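Local coordinates for lectin (Pleurotus ostreatus, PDB 6LI7), which binds the sugar N-acetylgalactosamine through one of its two protein-bound calcium ions, as a calcium-dependent mushroom lectin, at residues Trp55-Glu60 and Ala145-Ser150; Ile70-Phe75 and Ala133-Asn138; Leu255-Asp260 and Gly307-Ile312; Asp259-Leu264 and Ser273-Thr278. All coordinates share one frame; numbering follows the deposited sequence.

Contact 1. Residues Trp55-Glu60 and Ala145-Ser150; sequences WIWTGE and AGIMAS
Met148 and Ala145 each cover one face of an indole from Trp55-Glu60. Met148 CE lies 3.6 Å from the centroid of the five-membered ring of Trp55, 24° off the normal, so a methyl C-H meets the pi face; its SD, over the same face, makes this a Met-aromatic contact. The bend at the end of the Met148 chain (chi3 -90°) turns CE back over the indole, while CB covers the rim. Ala145 CB stands 3.5 Å from the centroid of the five-membered ring of Trp57, a CH-pi contact nearly above its centre. Trp57 CG is anti to the backbone N (chi1 -165°), which swings the indole across Ala145, with Thr58 CG2 over the opposite face.

A single antiparallel bridge sets these positions: Ile56 N donates to Ile147 O at 2.8 Å, and Ile147 N to Ile56 O at 2.9 Å. Farther out, Trp55 also meets the ring of Trp204; Met148 bonds through its backbone to Ala95 of strand 87-96, and Gly146 to Asp97 just beyond it. The buried contact is therefore mainly apolar, with its central peptide groups paired, and it joins strand 54-57 to the start of strand 146-155, beside the calcium site that includes Asn138.

Contact 2. Residues Ile70-Phe75 and Ala133-Asn138; sequences ISTRPF and AIAGQN. With CA (calcium ion), chain F.
Phe75 brings one edge of its ring to the opposite backbone: its CD2 lies 3.6 Å from Ile134 O, and Gly136 N sits near the ring plane. This is the tightly packed side of the antiparallel pair. Phe75 CG is anti to its own carbonyl carbon (chi1 -54°), placing the ring beside Gly136, which has no side chain on that face. Ile56 and Ile147 close in on Phe75 from neighbouring strands. Here too the buried Arg73 leads its end away, NH1 donating to Thr72 O and NH2 forming a salt bridge with Glu60 OE2. On the same face Asn138 OD1 binds the calcium ion at 2.3 Å, while its ND2 bonds to Ile69 O, which fixes the amide's rotation. Asp97, Asp98, Ser143 and Pro144 complete the protein part of that site.

The opposite face is looser where Thr72 and Gln137, both partly exposed, run side by side; Thr72 OG1 approaches Gln137 CG at 3.5 Å. Six backbone bonds hold the two strands in register, among them Ser71 N to Asn138 O at 3.1 Å. The paired backbones hold Asn138 at the strand end, its carboxamide oxygen directed at the metal and its nitrogen engaged by the protein.

Contact 3. Residues Leu255-Asp260 and Gly307-Ile312; sequences LIAADD and GVIATI. With CA (calcium ion), chain E; NGA (2-acetamido-2-deoxy-beta-D-galactopyranose), chain I.
Leu255 opens the pairing with Thr311: its N donates to Thr311 O at 2.9 Å with an N-H...O angle of 173°, close to straight, and Thr311 N answers to Leu255 O. Ile256 turns to the other face, where its CB meets Ala310 CB at 4.1 Å and its CD1 reaches toward Val308 CG2. Ala257 exchanges two backbone bonds with Ile309, and the CG2 branch of Ile309 touches Ala257 CB. Ala258 CB packs against Val308 CG2 at 3.9 Å; that methyl is anti to the Val308 backbone N, which lays it toward strand 249-259.

Asp259 ends the strand. Its N gives a 2.8 Å bond to Gly307 O, whereas the bond from Gly307 N to Asp259 O is longer, at 3.3 Å. With CG anti to the backbone N (chi1 -179°), the carboxylate leaves the sheet and divides its work: OD1 binds calcium at 2.3 Å, and OD2 accepts from Trp364 NE1 and also approaches the O4 hydroxyl of the sugar. The CA atoms of Asp259 and Asp260 are only 3.1 Å apart, as expected of a cis peptide, which recalls the Asp-Asp motif of PA14-type yeast adhesins. Asp260 thereby sets OD2 on the same ion, with OD1 2.5 Å from sugar O3. Calcium bound by O3 and O4 is the geometry of direct, metal-mediated galactose recognition; Asn301, Gly303 and Pro305 supply the remaining protein ligands.

Within the five-stranded antiparallel sheet, strand 249-259 lies between strands 281-285 and 307-316, and Ile256 and Val308 face Ile297 of strand 293-301.

Contact 4. Residues Asp259-Leu264 and Ser273-Thr278; sequences DDRYTL and SGSSYT. With CA (calcium ion), chain E; NGA (2-acetamido-2-deoxy-beta-D-galactopyranose), chain I.
Tyr277 and Tyr262 both hold CG between backbone N and carbonyl carbon (chi1 54° and 69°), the crowded position, and each ring is thereby turned onto the opposite segment. Tyr277 turns one ring face to the Asp259 carboxylate, OD2 lying over it toward the rim, with CD2 3.9 Å from Asp259 CG, while Asp260 OD1 comes to the ring edge. The far end of the Tyr277 ring borders the sugar: Tyr277 OH lies 3.3 Å from C5 of the bound N-acetylgalactosamine, a contact with carbon that makes the tyrosine a pocket wall.

Tyr262 folds over the backbone at Gly274, whose N sits 3.3 Å above the ring plane, toward the rim. Here the lack of a side chain lets the ring lie flat on the peptide, and Tyr262 CE1 approaches Gly274 CA at 3.4 Å. Its hydroxyl is held by Asp281 and Tyr283. The backbones pair twice, Tyr262 N to Gly274 O at 2.9 Å and Gly274 N to Tyr262 O at 3.1 Å.

At the solvent side the guanidinium of Arg261 lies over Ser275 CB, and its NH2 donates to a water 2.9 Å away that reaches Ser275 OG only weakly. The segments belong to the hairpin of strands 261-266 and 269-274: the latter is an outermost strand of its sheet, while strand 261-266 also pairs with strand 293-301 through Arg261 and Thr263.

How the contacts relate
The four contacts form two pairs on opposite sides of the chain's centre. Contact 2 falls between the two segments of contact 1 along the chain, their centres 9 Å apart; strands 54-57 and 71-80 are consecutive, as are 129-138 and 146-155, and Trp57 packs on Phe75. Contacts 3 and 4 come later, share Asp259 and Asp260 where strand 249-259 ends, and have centres 7 Å apart; strand 261-266 of contact 4 follows directly but lies in a different sheet. Contacts 1 and 3 are 37 Å apart between centres. Each pair borders its own calcium ion, so the lectin carries two well-separated metal sites, and the one shared by contacts 3 and 4 holds N-acetylgalactosamine.

Contact 1. Residues Trp55-Glu60 and Ala145-Ser150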
loop_
_atom_site.group_PDB
_atom_site.type_symbol
_atom_site.label_atom_id
_atom_site.label_comp_id
_atom_site.label_asym_id
_atom_site.label_seq_id
_atom_site.Cartn_x
_atom_site.Cartn_y
_atom_site.Cartn_z
ATOM N N TRP A 55 -4.536 -4.980 20.234
ATOM C CA TRP A 55 -3.575 -6.102 20.295
ATOM C C TRP A 55 -4.327 -7.364 20.713
ATOM O O TRP A 55 -5.151 -7.297 21.683
ATOM C CB TRP A 55 -2.477 -5.790 21.287
ATOM C CG TRP A 55 -1.663 -4.608 20.912
ATOM C CD1 TRP A 55 -1.790 -3.321 21.359
ATOM C CD2 TRP A 55 -0.515 -4.634 20.036
ATOM N NE1 TRP A 55 -0.826 -2.536 20.775
ATOM C CE2 TRP A 55 -0.029 -3.315 19.976
ATOM C CE3 TRP A 55 0.133 -5.643 19.315
ATOM C CZ2 TRP A 55 1.071 -2.982 19.194
ATOM C CZ3 TRP A 55 1.219 -5.306 18.514
ATOM C CH2 TRP A 55 1.680 -3.993 18.473
ATOM N N ILE A 56 -4.112 -8.464 20.003
ATOM C CA ILE A 56 -4.710 -9.763 20.379
ATOM C C ILE A 56 -3.637 -10.834 20.503
ATOM O O ILE A 56 -2.578 -10.783 19.811
ATOM C CB ILE A 56 -5.844 -10.184 19.431
ATOM C CG1 ILE A 56 -5.346 -10.418 17.996
ATOM C CG2 ILE A 56 -6.984 -9.193 19.495
ATOM C CD1 ILE A 56 -6.447 -10.858 17.061
ATOM N N TRP A 57 -3.938 -11.823 21.353
ATOM C CA TRP A 57 -3.169 -13.078 21.424
ATOM C C TRP A 57 -4.160 -14.150 21.885
ATOM O O TRP A 57 -5.361 -13.916 21.711
ATOM C CB TRP A 57 -1.959 -12.873 22.353
ATOM C CG TRP A 57 -0.941 -13.952 22.225
ATOM C CD1 TRP A 57 -0.589 -14.872 23.177
ATOM C CD2 TRP A 57 -0.119 -14.219 21.073
ATOM N NE1 TRP A 57 0.374 -15.703 22.686
ATOM C CE2 TRP A 57 0.687 -15.336 21.406
ATOM C CE3 TRP A 57 0.023 -13.622 19.815
ATOM C CZ2 TRP A 57 1.612 -15.873 20.513
ATOM C CZ3 TRP A 57 0.975 -14.120 18.940
ATOM C CH2 TRP A 57 1.735 -15.244 19.283
ATOM N N THR A 58 -3.693 -15.234 22.497
ATOM C CA THR A 58 -4.523 -16.428 22.823
ATOM C C THR A 58 -5.166 -16.338 24.204
ATOM O O THR A 58 -6.146 -17.014 24.396
ATOM C CB THR A 58 -3.636 -17.665 22.804
ATOM O OG1 THR A 58 -2.651 -17.543 23.855
ATOM C CG2 THR A 58 -3.051 -17.800 21.417
ATOM N N GLY A 59 -4.577 -15.590 25.131
ATOM C CA GLY A 59 -4.989 -15.571 26.546
ATOM C C GLY A 59 -4.489 -16.808 27.274
ATOM O O GLY A 59 -4.999 -17.083 28.342
ATOM N N GLU A 60 -3.520 -17.546 26.725
ATOM C CA GLU A 60 -2.835 -18.604 27.491
ATOM C C GLU A 60 -2.336 -17.999 28.803
ATOM O O GLU A 60 -2.291 -18.718 29.784
ATOM C CB GLU A 60 -1.694 -19.259 26.695
ATOM C CG GLU A 60 -2.264 -20.227 25.653
ATOM C CD GLU A 60 -1.321 -20.487 24.491
ATOM O OE1 GLU A 60 -1.023 -19.567 23.674
ATOM O OE2 GLU A 60 -0.795 -21.579 24.479
ATOM N N ALA A 145 3.258 -11.025 23.950
ATOM C CA ALA A 145 2.934 -11.427 22.566
ATOM C C ALA A 145 1.633 -10.743 22.123
ATOM O O ALA A 145 0.666 -10.618 22.947
ATOM C CB ALA A 145 2.841 -12.922 22.497
ATOM N N GLY A 146 1.601 -10.315 20.867
ATOM C CA GLY A 146 0.396 -9.708 20.304
ATOM C C GLY A 146 0.493 -9.345 18.846
ATOM O O GLY A 146 1.618 -9.085 18.305
ATOM N N ILE A 147 -0.675 -9.302 18.231
ATOM C CA ILE A 147 -0.871 -8.877 16.824
ATOM C C ILE A 147 -1.840 -7.702 16.840
ATOM O O ILE A 147 -2.903 -7.799 17.535
ATOM C CB ILE A 147 -1.446 -10.085 16.064
ATOM C CG1 ILE A 147 -0.501 -11.277 16.055
ATOM C CG2 ILE A 147 -1.835 -9.705 14.676
ATOM C CD1 ILE A 147 0.815 -11.016 15.431
ATOM N N MET A 148 -1.581 -6.683 16.050
ATOM C CA MET A 148 -2.525 -5.581 15.831
ATOM C C MET A 148 -2.627 -5.289 14.333
ATOM O O MET A 148 -1.573 -5.163 13.657
ATOM C CB MET A 148 -2.019 -4.332 16.542
ATOM C CG MET A 148 -2.803 -3.075 16.177
ATOM S SD MET A 148 -2.160 -1.596 17.039
ATOM C CE MET A 148 -3.163 -1.679 18.524
ATOM N N ALA A 149 -3.832 -5.126 13.838
ATOM C CA ALA A 149 -4.020 -4.757 12.428
ATOM C C ALA A 149 -5.189 -3.807 12.302
ATOM O O ALA A 149 -6.183 -3.902 13.032
ATOM C CB ALA A 149 -4.192 -5.983 11.573
ATOM N N SER A 150 -5.082 -2.971 11.310
ATOM C CA SER A 150 -6.206 -2.178 10.786
ATOM C C SER A 150 -6.333 -2.519 9.297
ATOM O O SER A 150 -5.303 -2.548 8.561
ATOM C CB SER A 150 -5.929 -0.736 11.131
ATOM O OG SER A 150 -6.668 0.167 10.378
#

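Contact 2. Residues Ile70-Phe75 and Ala133-Asn138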
loop_
_atom_site.group_PDB
_atom_site.type_symbol
_atom_site.label_atom_id
_atom_site.label_comp_id
_atom_site.label_asym_id
_atom_site.label_seq_id
_atom_site.Cartn_x
_atom_site.Cartn_y
_atom_site.Cartn_z
ATOM N N ILE A 70 7.477 -19.008 23.937
ATOM C CA ILE A 70 7.834 -19.042 22.496
ATOM C C ILE A 70 6.806 -19.925 21.826
ATOM O O ILE A 70 6.570 -21.001 22.283
ATOM C CB ILE A 70 9.280 -19.527 22.292
ATOM C CG1 ILE A 70 10.258 -18.502 22.861
ATOM C CG2 ILE A 70 9.508 -19.808 20.822
ATOM C CD1 ILE A 70 11.688 -18.948 22.875
ATOM N N SER A 71 6.142 -19.432 20.801
ATOM C CA SER A 71 4.990 -20.125 20.201
ATOM C C SER A 71 4.583 -19.431 18.912
ATOM O O SER A 71 4.868 -18.193 18.765
ATOM C CB SER A 71 3.817 -20.137 21.164
ATOM O OG SER A 71 3.564 -18.860 21.748
ATOM N N THR A 72 3.857 -20.153 18.069
ATOM C CA THR A 72 3.152 -19.614 16.880
ATOM C C THR A 72 1.670 -19.843 17.104
ATOM O O THR A 72 1.333 -20.930 17.523
ATOM C CB THR A 72 3.662 -20.294 15.593
ATOM O OG1 THR A 72 5.072 -20.090 15.613
ATOM C CG2 THR A 72 3.041 -19.756 14.315
ATOM N N ARG A 73 0.833 -18.853 16.822
ATOM C CA ARG A 73 -0.615 -18.938 17.053
ATOM C C ARG A 73 -1.347 -18.354 15.858
ATOM O O ARG A 73 -0.906 -17.379 15.239
ATOM C CB ARG A 73 -0.995 -18.238 18.365
ATOM C CG ARG A 73 -0.302 -18.810 19.595
ATOM C CD ARG A 73 -0.889 -20.170 19.911
ATOM N NE ARG A 73 -0.374 -20.743 21.140
ATOM C CZ ARG A 73 0.523 -21.736 21.202
ATOM N NH1 ARG A 73 1.052 -22.256 20.097
ATOM N NH2 ARG A 73 0.905 -22.197 22.371
ATOM N N PRO A 74 -2.493 -18.971 15.515
ATOM C CA PRO A 74 -3.330 -18.499 14.427
ATOM C C PRO A 74 -4.396 -17.509 14.884
ATOM O O PRO A 74 -4.922 -17.657 16.026
ATOM C CB PRO A 74 -4.050 -19.770 13.974
ATOM C CG PRO A 74 -4.193 -20.590 15.256
ATOM C CD PRO A 74 -2.984 -20.237 16.105
ATOM N N PHE A 75 -4.785 -16.638 13.958
ATOM C CA PHE A 75 -5.903 -15.685 14.132
ATOM C C PHE A 75 -6.631 -15.581 12.805
ATOM O O PHE A 75 -5.936 -15.504 11.791
ATOM C CB PHE A 75 -5.366 -14.329 14.605
ATOM C CG PHE A 75 -4.518 -14.427 15.844
ATOM C CD1 PHE A 75 -5.097 -14.339 17.107
ATOM C CD2 PHE A 75 -3.165 -14.694 15.750
ATOM C CE1 PHE A 75 -4.339 -14.501 18.252
ATOM C CE2 PHE A 75 -2.389 -14.811 16.902
ATOM C CZ PHE A 75 -2.986 -14.724 18.154
ATOM N N ALA A 133 -6.442 -13.874 7.793
ATOM C CA ALA A 133 -5.792 -14.844 8.687
ATOM C C ALA A 133 -4.375 -14.361 8.948
ATOM O O ALA A 133 -3.733 -13.780 8.032
ATOM C CB ALA A 133 -5.799 -16.226 8.097
ATOM N N ILE A 134 -3.919 -14.531 10.176
ATOM C CA ILE A 134 -2.564 -14.087 10.572
ATOM C C ILE A 134 -1.976 -15.193 11.418
ATOM O O ILE A 134 -2.685 -15.702 12.287
ATOM C CB ILE A 134 -2.600 -12.746 11.320
ATOM C CG1 ILE A 134 -3.365 -11.676 10.571
ATOM C CG2 ILE A 134 -1.191 -12.287 11.699
ATOM C CD1 ILE A 134 -3.625 -10.425 11.414
ATOM N N ALA A 135 -0.741 -15.563 11.142
ATOM C CA ALA A 135 0.079 -16.400 12.033
ATOM C C ALA A 135 0.992 -15.456 12.792
ATOM O O ALA A 135 1.768 -14.752 12.109
ATOM C CB ALA A 135 0.892 -17.418 11.253
ATOM N N GLY A 136 0.863 -15.391 14.127
ATOM C CA GLY A 136 1.734 -14.554 14.973
ATOM C C GLY A 136 2.735 -15.437 15.664
ATOM O O GLY A 136 2.416 -16.616 15.870
ATOM N N GLN A 137 3.910 -14.920 15.970
ATOM C CA GLN A 137 4.956 -15.707 16.649
ATOM C C GLN A 137 5.500 -14.867 17.782
ATOM O O GLN A 137 5.929 -13.717 17.537
ATOM C CB GLN A 137 6.164 -16.087 15.771
ATOM C CG GLN A 137 5.778 -16.807 14.482
ATOM C CD GLN A 137 6.937 -16.829 13.497
ATOM O OE1 GLN A 137 8.060 -17.114 13.892
ATOM N NE2 GLN A 137 6.688 -16.434 12.249
ATOM N N ASN A 138 5.560 -15.462 18.951
ATOM C CA ASN A 138 6.346 -14.931 20.077
ATOM C C ASN A 138 7.716 -15.605 20.018
ATOM O O ASN A 138 7.761 -16.869 20.045
ATOM C CB ASN A 138 5.672 -15.252 21.394
ATOM C CG ASN A 138 6.300 -14.517 22.535
ATOM O OD1 ASN A 138 6.869 -13.434 22.314
ATOM N ND2 ASN A 138 6.144 -15.072 23.736
HETATM CA CA CA F . 7.541 -11.194 22.512
#

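Contact 3. Residues Leu255-Asp260 and Gly307-Ile312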
loop_
_atom_site.group_PDB
_atom_site.type_symbol
_atom_site.label_atom_id
_atom_site.label_comp_id
_atom_site.label_asym_id
_atom_site.label_seq_id
_atom_site.Cartn_x
_atom_site.Cartn_y
_atom_site.Cartn_z
ATOM N N LEU A 255 2.403 7.215 -5.198
ATOM C CA LEU A 255 3.148 8.203 -4.399
ATOM C C LEU A 255 4.008 8.991 -5.381
ATOM O O LEU A 255 4.775 8.359 -6.128
ATOM C CB LEU A 255 3.989 7.476 -3.355
ATOM C CG LEU A 255 4.827 8.434 -2.499
ATOM C CD1 LEU A 255 3.935 9.347 -1.672
ATOM C CD2 LEU A 255 5.791 7.651 -1.614
ATOM N N ILE A 256 3.918 10.316 -5.372
ATOM C CA ILE A 256 4.616 11.132 -6.381
ATOM C C ILE A 256 5.045 12.488 -5.814
ATOM O O ILE A 256 4.339 13.098 -5.020
ATOM C CB ILE A 256 3.702 11.274 -7.608
ATOM C CG1 ILE A 256 4.338 12.113 -8.718
ATOM C CG2 ILE A 256 2.331 11.776 -7.194
ATOM C CD1 ILE A 256 3.643 11.953 -10.086
ATOM N N ALA A 257 6.137 12.991 -6.348
ATOM C CA ALA A 257 6.636 14.350 -6.062
ATOM C C ALA A 257 7.389 14.830 -7.303
ATOM O O ALA A 257 7.995 14.001 -8.035
ATOM C CB ALA A 257 7.565 14.308 -4.832
ATOM N N ALA A 258 7.471 16.136 -7.485
ATOM C CA ALA A 258 8.260 16.685 -8.598
ATOM C C ALA A 258 8.929 18.013 -8.210
ATOM O O ALA A 258 8.310 18.844 -7.566
ATOM C CB ALA A 258 7.360 16.861 -9.806
ATOM N N ASP A 259 10.116 18.216 -8.758
ATOM C CA ASP A 259 10.807 19.513 -8.802
ATOM C C ASP A 259 10.586 20.190 -10.169
ATOM O O ASP A 259 11.165 19.665 -11.114
ATOM C CB ASP A 259 12.293 19.332 -8.547
ATOM C CG ASP A 259 13.072 20.641 -8.567
ATOM O OD1 ASP A 259 12.500 21.667 -9.009
ATOM O OD2 ASP A 259 14.212 20.622 -8.083
ATOM N N ASP A 260 9.452 20.855 -10.283
ATOM C CA ASP A 260 8.922 21.935 -9.403
ATOM C C ASP A 260 7.467 21.564 -9.143
ATOM O O ASP A 260 6.962 21.843 -8.053
ATOM C CB ASP A 260 9.123 23.340 -9.978
ATOM C CG ASP A 260 10.467 23.910 -9.574
ATOM O OD1 ASP A 260 10.611 24.167 -8.354
ATOM O OD2 ASP A 260 11.387 23.983 -10.444
ATOM N N GLY A 307 13.234 17.151 -11.574
ATOM C CA GLY A 307 13.048 15.688 -11.511
ATOM C C GLY A 307 11.641 15.345 -11.125
ATOM O O GLY A 307 10.929 16.168 -10.491
ATOM N N VAL A 308 11.214 14.151 -11.517
ATOM C CA VAL A 308 9.943 13.610 -11.006
ATOM C C VAL A 308 10.243 12.207 -10.482
ATOM O O VAL A 308 11.122 11.526 -10.992
ATOM C CB VAL A 308 8.826 13.705 -12.057
ATOM C CG1 VAL A 308 9.145 12.892 -13.303
ATOM C CG2 VAL A 308 7.514 13.282 -11.454
ATOM N N ILE A 309 9.580 11.848 -9.390
ATOM C CA ILE A 309 9.821 10.546 -8.733
ATOM C C ILE A 309 8.477 9.980 -8.326
ATOM O O ILE A 309 7.627 10.733 -7.877
ATOM C CB ILE A 309 10.796 10.658 -7.540
ATOM C CG1 ILE A 309 11.183 9.268 -7.031
ATOM C CG2 ILE A 309 10.228 11.551 -6.434
ATOM C CD1 ILE A 309 12.339 9.295 -6.035
ATOM N N ALA A 310 8.305 8.678 -8.524
ATOM C CA ALA A 310 7.028 8.036 -8.133
ATOM C C ALA A 310 7.220 6.567 -7.838
ATOM O O ALA A 310 8.159 5.947 -8.362
ATOM C CB ALA A 310 5.942 8.250 -9.160
ATOM N N THR A 311 6.326 6.056 -6.993
ATOM C CA THR A 311 6.164 4.613 -6.715
ATOM C C THR A 311 4.707 4.294 -6.915
ATOM O O THR A 311 3.891 5.054 -6.420
ATOM C CB THR A 311 6.648 4.263 -5.301
ATOM O OG1 THR A 311 7.987 4.759 -5.179
ATOM C CG2 THR A 311 6.656 2.773 -5.030
ATOM N N ILE A 312 4.420 3.177 -7.573
ATOM C CA ILE A 312 3.026 2.754 -7.880
ATOM C C ILE A 312 2.890 1.313 -7.459
ATOM O O ILE A 312 3.737 0.522 -7.836
ATOM C CB ILE A 312 2.670 2.916 -9.360
ATOM C CG1 ILE A 312 2.850 4.375 -9.765
ATOM C CG2 ILE A 312 1.251 2.439 -9.613
ATOM C CD1 ILE A 312 2.905 4.588 -11.255
HETATM CA CA CA E . 13.569 23.310 -10.298
HETATM C C1 NGA I . 16.079 25.825 -6.445
HETATM C C2 NGA I . 15.127 25.918 -7.671
HETATM C C3 NGA I . 13.939 24.973 -7.407
HETATM C C4 NGA I . 14.515 23.594 -7.072
HETATM C C5 NGA I . 15.687 23.617 -6.045
HETATM C C6 NGA I . 16.219 22.219 -5.812
HETATM C C7 NGA I . 15.283 27.996 -9.003
HETATM C C8 NGA I . 14.694 29.372 -9.182
HETATM N N2 NGA I . 14.749 27.320 -7.978
HETATM O O1 NGA I . 17.097 26.761 -6.511
HETATM O O3 NGA I . 13.049 24.808 -8.574
HETATM O O4 NGA I . 14.970 23.007 -8.353
HETATM O O5 NGA I . 16.727 24.527 -6.538
HETATM O O6 NGA I . 17.223 22.171 -4.852
HETATM O O7 NGA I . 16.195 27.596 -9.769
#

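Contact 4. Residues Asp259-Leu264 and Ser273-Thr278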
loop_
_atom_site.group_PDB
_atom_site.type_symbol
_atom_site.label_atom_id
_atom_site.label_comp_id
_atom_site.label_asym_id
_atom_site.label_seq_id
_atom_site.Cartn_x
_atom_site.Cartn_y
_atom_site.Cartn_z
ATOM N N ASP A 259 10.116 18.216 -8.758
ATOM C CA ASP A 259 10.807 19.513 -8.802
ATOM C C ASP A 259 10.586 20.190 -10.169
ATOM O O ASP A 259 11.165 19.665 -11.114
ATOM C CB ASP A 259 12.293 19.332 -8.547
ATOM C CG ASP A 259 13.072 20.641 -8.567
ATOM O OD1 ASP A 259 12.500 21.667 -9.009
ATOM O OD2 ASP A 259 14.212 20.622 -8.083
ATOM N N ASP A 260 9.452 20.855 -10.283
ATOM C CA ASP A 260 8.922 21.935 -9.403
ATOM C C ASP A 260 7.467 21.564 -9.143
ATOM O O ASP A 260 6.962 21.843 -8.053
ATOM C CB ASP A 260 9.123 23.340 -9.978
ATOM C CG ASP A 260 10.467 23.910 -9.574
ATOM O OD1 ASP A 260 10.611 24.167 -8.354
ATOM O OD2 ASP A 260 11.387 23.983 -10.444
ATOM N N ARG A 261 6.811 20.886 -10.106
ATOM C CA ARG A 261 5.343 20.658 -10.037
ATOM C C ARG A 261 4.953 19.568 -11.046
ATOM O O ARG A 261 5.786 19.224 -11.895
ATOM C CB ARG A 261 4.609 21.978 -10.307
ATOM C CG ARG A 261 4.737 22.496 -11.739
ATOM C CD ARG A 261 4.298 23.939 -12.017
ATOM N NE ARG A 261 3.226 24.330 -11.127
ATOM C CZ ARG A 261 3.346 25.211 -10.128
ATOM N NH1 ARG A 261 4.494 25.846 -9.935
ATOM N NH2 ARG A 261 2.320 25.454 -9.323
ATOM N N TYR A 262 3.780 18.949 -10.893
ATOM C CA TYR A 262 3.361 17.859 -11.808
ATOM C C TYR A 262 1.841 17.911 -11.892
ATOM O O TYR A 262 1.179 18.463 -10.976
ATOM C CB TYR A 262 3.839 16.450 -11.385
ATOM C CG TYR A 262 3.138 15.976 -10.141
ATOM C CD1 TYR A 262 3.566 16.386 -8.881
ATOM C CD2 TYR A 262 1.933 15.310 -10.234
ATOM C CE1 TYR A 262 2.843 16.055 -7.734
ATOM C CE2 TYR A 262 1.175 15.023 -9.114
ATOM C CZ TYR A 262 1.639 15.376 -7.854
ATOM O OH TYR A 262 0.857 15.081 -6.779
ATOM N N THR A 263 1.331 17.274 -12.942
ATOM C CA THR A 263 -0.061 16.793 -13.028
ATOM C C THR A 263 -0.029 15.345 -13.485
ATOM O O THR A 263 0.759 15.020 -14.448
ATOM C CB THR A 263 -0.890 17.606 -14.026
ATOM O OG1 THR A 263 -0.769 18.974 -13.656
ATOM C CG2 THR A 263 -2.352 17.196 -14.031
ATOM N N LEU A 264 -0.844 14.527 -12.833
ATOM C CA LEU A 264 -0.787 13.068 -12.991
ATOM C C LEU A 264 -2.106 12.651 -13.634
ATOM O O LEU A 264 -3.136 13.125 -13.142
ATOM C CB LEU A 264 -0.666 12.425 -11.618
ATOM C CG LEU A 264 -0.799 10.910 -11.571
ATOM C CD1 LEU A 264 0.312 10.220 -12.335
ATOM C CD2 LEU A 264 -0.797 10.448 -10.123
ATOM N N SER A 273 -2.521 16.920 -8.923
ATOM C CA SER A 273 -1.302 17.689 -9.212
ATOM C C SER A 273 -0.705 18.203 -7.896
ATOM O O SER A 273 -1.341 18.134 -6.849
ATOM C CB SER A 273 -1.654 18.747 -10.218
ATOM O OG SER A 273 -2.564 19.580 -9.597
ATOM N N GLY A 274 0.553 18.576 -7.945
ATOM C CA GLY A 274 1.295 18.979 -6.761
ATOM C C GLY A 274 2.335 19.965 -7.221
ATOM O O GLY A 274 2.554 20.074 -8.459
ATOM N N SER A 275 2.931 20.676 -6.275
ATOM C CA SER A 275 3.987 21.649 -6.570
ATOM C C SER A 275 5.036 21.627 -5.470
ATOM O O SER A 275 5.525 22.687 -5.178
ATOM C CB SER A 275 3.371 23.026 -6.722
ATOM O OG SER A 275 2.528 23.324 -5.619
ATOM N N SER A 276 5.358 20.473 -4.894
ATOM C CA SER A 276 6.353 20.396 -3.803
ATOM C C SER A 276 7.320 19.250 -4.059
ATOM O O SER A 276 6.878 18.145 -4.339
ATOM C CB SER A 276 5.666 20.233 -2.472
ATOM O OG SER A 276 6.636 20.038 -1.484
ATOM N N TYR A 277 8.607 19.524 -3.935
ATOM C CA TYR A 277 9.650 18.507 -3.993
ATOM C C TYR A 277 10.074 18.135 -2.569
ATOM O O TYR A 277 10.954 17.316 -2.474
ATOM C CB TYR A 277 10.788 18.954 -4.892
ATOM C CG TYR A 277 11.394 20.295 -4.583
ATOM C CD1 TYR A 277 12.409 20.408 -3.654
ATOM C CD2 TYR A 277 11.039 21.411 -5.310
ATOM C CE1 TYR A 277 13.013 21.625 -3.395
ATOM C CE2 TYR A 277 11.610 22.645 -5.060
ATOM C CZ TYR A 277 12.606 22.744 -4.095
ATOM O OH TYR A 277 13.216 23.936 -3.838
ATOM N N THR A 278 9.377 18.609 -1.535
ATOM C CA THR A 278 9.706 18.243 -0.129
ATOM C C THR A 278 8.534 17.505 0.524
ATOM O O THR A 278 8.792 16.817 1.557
ATOM C CB THR A 278 10.071 19.476 0.714
ATOM O OG1 THR A 278 8.950 20.364 0.680
ATOM C CG2 THR A 278 11.351 20.141 0.267
HETATM CA CA CA E . 13.569 23.310 -10.298
HETATM C C1 NGA I . 16.079 25.825 -6.445
HETATM C C2 NGA I . 15.127 25.918 -7.671
HETATM C C3 NGA I . 13.939 24.973 -7.407
HETATM C C4 NGA I . 14.515 23.594 -7.072
HETATM C C5 NGA I . 15.687 23.617 -6.045
HETATM C C6 NGA I . 16.219 22.219 -5.812
HETATM C C7 NGA I . 15.283 27.996 -9.003
HETATM C C8 NGA I . 14.694 29.372 -9.182
HETATM N N2 NGA I . 14.749 27.320 -7.978
HETATM O O1 NGA I . 17.097 26.761 -6.511
HETATM O O3 NGA I . 13.049 24.808 -8.574
HETATM O O4 NGA I . 14.970 23.007 -8.353
HETATM O O5 NGA I . 16.727 24.527 -6.538
HETATM O O6 NGA I . 17.223 22.171 -4.852
HETATM O O7 NGA I . 16.195 27.596 -9.769
HETATM O O HOH W 1 1.383 26.352 -6.747
#